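Local coordinates for endoglucanase E (PDB 2WAO), which probably removes acetyl groups from plant cell-wall polysaccharides through this family 2 esterase domain, which also binds cello-oligosaccharide chains, while the full-length enzyme cleaves cellulose, at residues 34-45 / 107-118. Residues are numbered along the deposited sequence; the frame is centred on the assembly and turned at random. Where two conformers were deposited one is given.
Sequences VELNFYGTEASV and FDFGSGKLLAAP
F107 lies between L36 and V45. L36 sets CD2 over the centre of one face, 3.7 Å from the F107 ring centroid and almost on its normal, while V45 CG2 covers the opposite face nearer the rim. The same L36 CD2 lies in the plane of the F109 ring, at its edge, 3.8 Å from F109 CZ. Over a face of F109 comes F38 CB; with CG wedged between its backbone N and carbonyl carbon (chi1 69°), F38 turns its ring nearly parallel to that of F109, planes at 18°, but slid so far along that they barely overlap. These rings lie between the two antiparallel sheets of the N-terminal beta-sandwich, remote from the glycan pocket: both segments pass from one sheet to the other here, V45 pairing with F107 in one and F38 with L114 in the other. Segment 107-118 makes the crossing through a type II' turn, F109 to G112, and D108 OD2 takes the G110 N-H in an Asx turn. Farther along, the N37 side-chain amide donates an N-H from ND2 to A116 O at 2.9 Å, nearly straight and in both the amide and carbonyl planes, and P118 CD lies 3.5 Å from N37 ND2.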
ATOM      1  N   VAL A  34      -8.864   8.755   4.545  1.00  7.86           N
ATOM      2  CA  VAL A  34      -9.331  10.090   4.896  1.00  9.04           C
ATOM      3  C   VAL A  34      -9.362  10.087   6.422  1.00  9.15           C
ATOM      4  O   VAL A  34      -9.850   9.141   7.056  1.00 10.09           O
ATOM      5  CB  VAL A  34     -10.767  10.341   4.327  1.00 10.01           C
ATOM      6  CG1 VAL A  34     -11.240  11.716   4.705  1.00 12.49           C
ATOM      7  CG2 VAL A  34     -10.771  10.183   2.770  1.00 12.26           C
ATOM      8  N   GLU A  35      -8.837  11.124   7.048  1.00  9.52           N
ATOM      9  CA  GLU A  35      -8.782  11.124   8.491  1.00 10.48           C
ATOM     10  C   GLU A  35      -9.295  12.480   9.037  1.00  9.66           C
ATOM     11  O   GLU A  35      -8.967  13.541   8.509  1.00  8.90           O
ATOM     12  CB  GLU A  35      -7.353  10.808   8.921  1.00 10.85           C
ATOM     13  CG  GLU A  35      -7.076  10.967  10.370  1.00 13.72           C
ATOM     14  CD  GLU A  35      -5.596  10.746  10.709  1.00 16.83           C
ATOM     15  OE1 GLU A  35      -4.737  10.803   9.778  1.00 19.15           O
ATOM     16  OE2 GLU A  35      -5.294  10.572  11.918  1.00 18.77           O
ATOM     17  N   LEU A  36     -10.137  12.417  10.052  1.00  8.87           N
ATOM     18  CA  LEU A  36     -10.763  13.648  10.576  1.00  9.31           C
ATOM     19  C   LEU A  36     -11.198  13.464  12.024  1.00  8.85           C
ATOM     20  O   LEU A  36     -11.305  12.347  12.494  1.00 10.71           O
ATOM     21  CB  LEU A  36     -11.945  14.058   9.670  1.00  8.74           C
ATOM     22  CG  LEU A  36     -13.115  13.049   9.533  1.00  8.69           C
ATOM     23  CD1 LEU A  36     -13.997  13.050  10.804  1.00 10.26           C
ATOM     24  CD2 LEU A  36     -13.952  13.391   8.316  1.00  8.64           C
ATOM     25  N   ASN A  37     -11.436  14.577  12.708  1.00  8.96           N
ATOM     26  CA  ASN A  37     -12.093  14.596  14.000  1.00  8.83           C
ATOM     27  C   ASN A  37     -13.493  15.187  13.869  1.00  8.96           C
ATOM     28  O   ASN A  37     -13.693  16.127  13.110  1.00  9.51           O
ATOM     29  CB  ASN A  37     -11.289  15.457  14.986  1.00  7.96           C
ATOM     30  CG  ASN A  37      -9.926  14.843  15.331  1.00 10.07           C
ATOM     31  OD1 ASN A  37      -9.833  13.696  15.783  1.00 11.82           O
ATOM     32  ND2 ASN A  37      -8.878  15.611  15.118  1.00 11.40           N
ATOM     33  N   PHE A  38     -14.468  14.598  14.550  1.00  9.01           N
ATOM     34  CA  PHE A  38     -15.813  15.166  14.540  1.00 10.41           C
ATOM     35  C   PHE A  38     -16.385  15.168  15.945  1.00 11.30           C
ATOM     36  O   PHE A  38     -15.972  14.375  16.817  1.00 11.68           O
ATOM     37  CB  PHE A  38     -16.756  14.458  13.554  1.00 10.04           C
ATOM     38  CG  PHE A  38     -17.128  13.062  13.953  1.00 10.58           C
ATOM     39  CD1 PHE A  38     -18.352  12.802  14.600  1.00 11.92           C
ATOM     40  CD2 PHE A  38     -16.278  11.999  13.659  1.00 10.02           C
ATOM     41  CE1 PHE A  38     -18.719  11.486  14.996  1.00 11.56           C
ATOM     42  CE2 PHE A  38     -16.646  10.674  14.028  1.00 12.65           C
ATOM     43  CZ  PHE A  38     -17.893  10.428  14.712  1.00 12.14           C
ATOM     44  N   TYR A  39     -17.339  16.062  16.142  1.00 11.40           N
ATOM     45  CA  TYR A  39     -18.103  16.120  17.376  1.00 12.49           C
ATOM     46  C   TYR A  39     -19.494  15.584  17.061  1.00 12.84           C
ATOM     47  O   TYR A  39     -20.133  16.021  16.121  1.00 12.14           O
ATOM     48  CB  TYR A  39     -18.224  17.558  17.904  1.00 14.39           C
ATOM     49  CG  TYR A  39     -18.835  17.589  19.295  1.00 15.81           C
ATOM     50  CD1 TYR A  39     -18.027  17.564  20.426  1.00 17.60           C
ATOM     51  CD2 TYR A  39     -20.217  17.568  19.469  1.00 19.53           C
ATOM     52  CE1 TYR A  39     -18.583  17.562  21.720  1.00 20.28           C
ATOM     53  CE2 TYR A  39     -20.790  17.564  20.765  1.00 22.23           C
ATOM     54  CZ  TYR A  39     -19.954  17.554  21.875  1.00 20.89           C
ATOM     55  OH  TYR A  39     -20.482  17.546  23.153  1.00 24.96           O
ATOM     56  N   GLY A  40     -19.947  14.619  17.834  1.00 11.97           N
ATOM     57  CA  GLY A  40     -21.350  14.168  17.692  1.00 12.93           C
ATOM     58  C   GLY A  40     -21.506  12.723  18.111  1.00 12.53           C
ATOM     59  O   GLY A  40     -20.764  12.251  18.983  1.00 11.94           O
ATOM     60  N   THR A  41     -22.471  12.048  17.494  1.00 12.99           N
ATOM     61  CA  THR A  41     -22.786  10.664  17.854  1.00 14.65           C
ATOM     62  C   THR A  41     -22.686   9.718  16.654  1.00 13.84           C
ATOM     63  O   THR A  41     -22.743   8.506  16.815  1.00 14.17           O
ATOM     64  CB  THR A  41     -24.231  10.547  18.426  1.00 15.05           C
ATOM     65  OG1 THR A  41     -25.175  10.852  17.382  1.00 15.94           O
ATOM     66  CG2 THR A  41     -24.408  11.484  19.620  1.00 15.63           C
ATOM     67  N   GLU A  42     -22.575  10.289  15.461  1.00 14.31           N
ATOM     68  CA  GLU A  42     -22.649   9.534  14.208  1.00 14.68           C
ATOM     69  C   GLU A  42     -21.878  10.229  13.088  1.00 13.33           C
ATOM     70  O   GLU A  42     -21.616  11.432  13.154  1.00 13.85           O
ATOM     71  CB  GLU A  42     -24.104   9.373  13.765  1.00 15.03           C
ATOM     72  CG  GLU A  42     -24.762  10.725  13.462  1.00 18.94           C
ATOM     73  CD  GLU A  42     -26.202  10.586  13.005  1.00 25.08           C
ATOM     74  OE1 GLU A  42     -26.441  10.008  11.937  1.00 26.65           O
ATOM     75  OE2 GLU A  42     -27.096  11.076  13.713  1.00 26.60           O
ATOM     76  N   ALA A  43     -21.555   9.449  12.062  1.00 12.14           N
ATOM     77  CA  ALA A  43     -20.931   9.948  10.868  1.00 11.65           C
ATOM     78  C   ALA A  43     -21.335   9.140   9.656  1.00 11.65           C
ATOM     79  O   ALA A  43     -21.403   7.902   9.707  1.00 11.73           O
ATOM     80  CB  ALA A  43     -19.434   9.915  11.026  1.00 10.96           C
ATOM     81  N   SER A  44     -21.549   9.853   8.560  1.00 11.65           N
ATOM     82  CA  SER A  44     -21.934   9.274   7.282  0.50 10.48           C
ATOM     83  C   SER A  44     -21.013   9.842   6.199  1.00 10.67           C
ATOM     84  O   SER A  44     -20.451  10.920   6.364  1.00  9.38           O
ATOM     85  CB  SER A  44     -23.400   9.602   6.958  0.50 10.28           C
ATOM     86  OG  SER A  44     -24.304   8.923   7.822  0.50  7.94           O
ATOM     87  N   VAL A  45     -20.894   9.137   5.082  1.00  9.72           N
ATOM     88  CA  VAL A  45     -20.083   9.593   3.960  1.00  8.89           C
ATOM     89  C   VAL A  45     -20.766   9.181   2.658  1.00  9.09           C
ATOM     90  O   VAL A  45     -21.424   8.142   2.614  1.00  9.86           O
ATOM     91  CB  VAL A  45     -18.614   8.995   4.037  1.00  9.52           C
ATOM     92  CG1 VAL A  45     -18.623   7.487   3.856  1.00  8.44           C
ATOM     93  CG2 VAL A  45     -17.668   9.655   2.992  1.00  8.37           C
ATOM     94  N   PHE A 107     -18.966  14.336   3.861  1.00 12.22           N
ATOM     95  CA  PHE A 107     -19.329  13.709   5.119  1.00 12.90           C
ATOM     96  C   PHE A 107     -20.560  14.372   5.684  1.00 14.34           C
ATOM     97  O   PHE A 107     -20.856  15.518   5.351  1.00 14.06           O
ATOM     98  CB  PHE A 107     -18.163  13.816   6.111  1.00 12.78           C
ATOM     99  CG  PHE A 107     -17.011  12.883   5.801  1.00 11.48           C
ATOM    100  CD1 PHE A 107     -16.928  11.633   6.414  1.00 11.70           C
ATOM    101  CD2 PHE A 107     -15.997  13.269   4.913  1.00 16.25           C
ATOM    102  CE1 PHE A 107     -15.837  10.757   6.113  1.00 12.51           C
ATOM    103  CE2 PHE A 107     -14.908  12.420   4.615  1.00 12.83           C
ATOM    104  CZ  PHE A 107     -14.837  11.179   5.206  1.00 10.79           C
ATOM    105  N   ASP A 108     -21.268  13.656   6.560  1.00 15.16           N
ATOM    106  CA  ASP A 108     -22.351  14.252   7.350  1.00 15.09           C
ATOM    107  C   ASP A 108     -22.290  13.762   8.797  1.00 13.93           C
ATOM    108  O   ASP A 108     -22.168  12.562   9.051  1.00 14.08           O
ATOM    109  CB  ASP A 108     -23.724  13.950   6.753  1.00 16.06           C
ATOM    110  CG  ASP A 108     -24.834  14.647   7.545  1.00 20.92           C
ATOM    111  OD1 ASP A 108     -25.195  15.749   7.139  1.00 27.34           O
ATOM    112  OD2 ASP A 108     -25.247  14.166   8.611  1.00 25.20           O
ATOM    113  N   PHE A 109     -22.406  14.689   9.732  1.00 12.15           N
ATOM    114  CA  PHE A 109     -22.275  14.365  11.141  1.00 12.91           C
ATOM    115  C   PHE A 109     -23.578  14.516  11.931  1.00 13.71           C
ATOM    116  O   PHE A 109     -23.558  14.656  13.162  1.00 14.56           O
ATOM    117  CB  PHE A 109     -21.120  15.171  11.753  1.00 12.03           C
ATOM    118  CG  PHE A 109     -19.808  14.953  11.030  1.00 11.91           C
ATOM    119  CD1 PHE A 109     -19.111  13.754  11.191  1.00 10.00           C
ATOM    120  CD2 PHE A 109     -19.300  15.920  10.165  1.00 11.02           C
ATOM    121  CE1 PHE A 109     -17.921  13.497  10.495  1.00  9.49           C
ATOM    122  CE2 PHE A 109     -18.079  15.703   9.473  1.00 12.72           C
ATOM    123  CZ  PHE A 109     -17.394  14.480   9.638  1.00 10.44           C
ATOM    124  N   GLY A 110     -24.702  14.464  11.225  1.00 14.55           N
ATOM    125  CA  GLY A 110     -25.992  14.660  11.862  1.00 15.33           C
ATOM    126  C   GLY A 110     -26.077  16.039  12.487  1.00 16.09           C
ATOM    127  O   GLY A 110     -25.838  17.035  11.812  1.00 16.76           O
ATOM    128  N   SER A 111     -26.404  16.097  13.782  1.00 16.19           N
ATOM    129  CA  SER A 111     -26.536  17.370  14.477  0.50 16.60           C
ATOM    130  C   SER A 111     -25.189  17.867  14.985  1.00 16.15           C
ATOM    131  O   SER A 111     -25.080  18.986  15.493  1.00 16.12           O
ATOM    132  CB  SER A 111     -27.560  17.260  15.608  0.50 16.98           C
ATOM    133  OG  SER A 111     -28.863  17.364  15.053  0.50 18.38           O
ATOM    134  N   GLY A 112     -24.155  17.027  14.821  1.00 15.12           N
ATOM    135  CA  GLY A 112     -22.792  17.386  15.222  1.00 13.35           C
ATOM    136  C   GLY A 112     -22.055  18.191  14.150  1.00 11.94           C
ATOM    137  O   GLY A 112     -22.682  18.854  13.327  1.00 13.29           O
ATOM    138  N   LYS A 113     -20.720  18.159  14.177  1.00 11.12           N
ATOM    139  CA  LYS A 113     -19.894  19.004  13.273  1.00  9.74           C
ATOM    140  C   LYS A 113     -18.482  18.476  13.109  1.00  9.72           C
ATOM    141  O   LYS A 113     -17.968  17.741  13.958  1.00 10.10           O
ATOM    142  CB  LYS A 113     -19.810  20.444  13.787  1.00 10.20           C
ATOM    143  CG  LYS A 113     -19.172  20.574  15.157  1.00  8.79           C
ATOM    144  CD  LYS A 113     -19.180  22.032  15.713  1.00  9.20           C
ATOM    145  CE  LYS A 113     -18.357  22.091  16.992  1.00 10.57           C
ATOM    146  NZ  LYS A 113     -18.270  23.516  17.538  1.00 13.60           N
ATOM    147  N   LEU A 114     -17.863  18.890  12.014  1.00  9.08           N
ATOM    148  CA  LEU A 114     -16.409  18.692  11.820  1.00  9.56           C
ATOM    149  C   LEU A 114     -15.575  19.531  12.806  1.00 10.11           C
ATOM    150  O   LEU A 114     -15.883  20.701  13.049  1.00 10.41           O
ATOM    151  CB  LEU A 114     -16.052  19.069  10.400  1.00  9.46           C
ATOM    152  CG  LEU A 114     -14.665  18.673   9.886  1.00  9.57           C
ATOM    153  CD1 LEU A 114     -14.594  17.142   9.782  1.00 13.42           C
ATOM    154  CD2 LEU A 114     -14.385  19.347   8.539  1.00  9.40           C
ATOM    155  N   LEU A 115     -14.531  18.925  13.369  1.00  9.25           N
ATOM    156  CA  LEU A 115     -13.598  19.596  14.278  1.00 10.57           C
ATOM    157  C   LEU A 115     -12.226  19.736  13.593  1.00 10.85           C
ATOM    158  O   LEU A 115     -12.044  19.212  12.519  1.00 10.46           O
ATOM    159  CB  LEU A 115     -13.440  18.765  15.550  1.00 10.62           C
ATOM    160  CG  LEU A 115     -14.613  18.590  16.496  1.00 11.01           C
ATOM    161  CD1 LEU A 115     -14.225  17.643  17.677  1.00  7.33           C
ATOM    162  CD2 LEU A 115     -15.092  19.954  17.014  1.00 11.32           C
ATOM    163  N   ALA A 116     -11.304  20.513  14.177  1.00 11.37           N
ATOM    164  CA  ALA A 116      -9.913  20.582  13.673  1.00 11.62           C
ATOM    165  C   ALA A 116      -9.317  19.192  13.373  1.00 11.00           C
ATOM    166  O   ALA A 116      -9.412  18.285  14.213  1.00 10.41           O
ATOM    167  CB  ALA A 116      -9.021  21.324  14.690  1.00 11.48           C
ATOM    168  N   ALA A 117      -8.659  19.040  12.217  1.00 12.53           N
ATOM    169  CA  ALA A 117      -8.034  17.743  11.850  1.00 13.50           C
ATOM    170  C   ALA A 117      -6.788  17.441  12.720  1.00 13.90           C
ATOM    171  O   ALA A 117      -6.218  18.372  13.299  1.00 14.58           O
ATOM    172  CB  ALA A 117      -7.690  17.715  10.363  1.00 13.77           C
ATOM    173  N   PRO A 118      -6.356  16.152  12.799  1.00 15.14           N
ATOM    174  CA  PRO A 118      -5.101  15.825  13.485  1.00 15.63           C
ATOM    175  C   PRO A 118      -3.943  16.464  12.738  1.00 16.21           C
ATOM    176  O   PRO A 118      -4.080  16.787  11.557  1.00 16.45           O
ATOM    177  CB  PRO A 118      -5.007  14.297  13.376  1.00 15.47           C
ATOM    178  CG  PRO A 118      -6.413  13.819  12.995  1.00 15.63           C
ATOM    179  CD  PRO A 118      -6.992  14.950  12.209  1.00 14.54           C
TER
HETATM  180  O   HOH W   1     -11.025  16.932  11.447  1.00 10.28           O
HETATM  181  O   HOH W   2     -24.005  13.603  15.502  1.00 18.75           O
HETATM  182  O   HOH W   3     -24.602  10.938   9.801  1.00 22.81           O
HETATM  183  O   HOH W   4     -26.704  13.532  14.939  1.00 23.05           O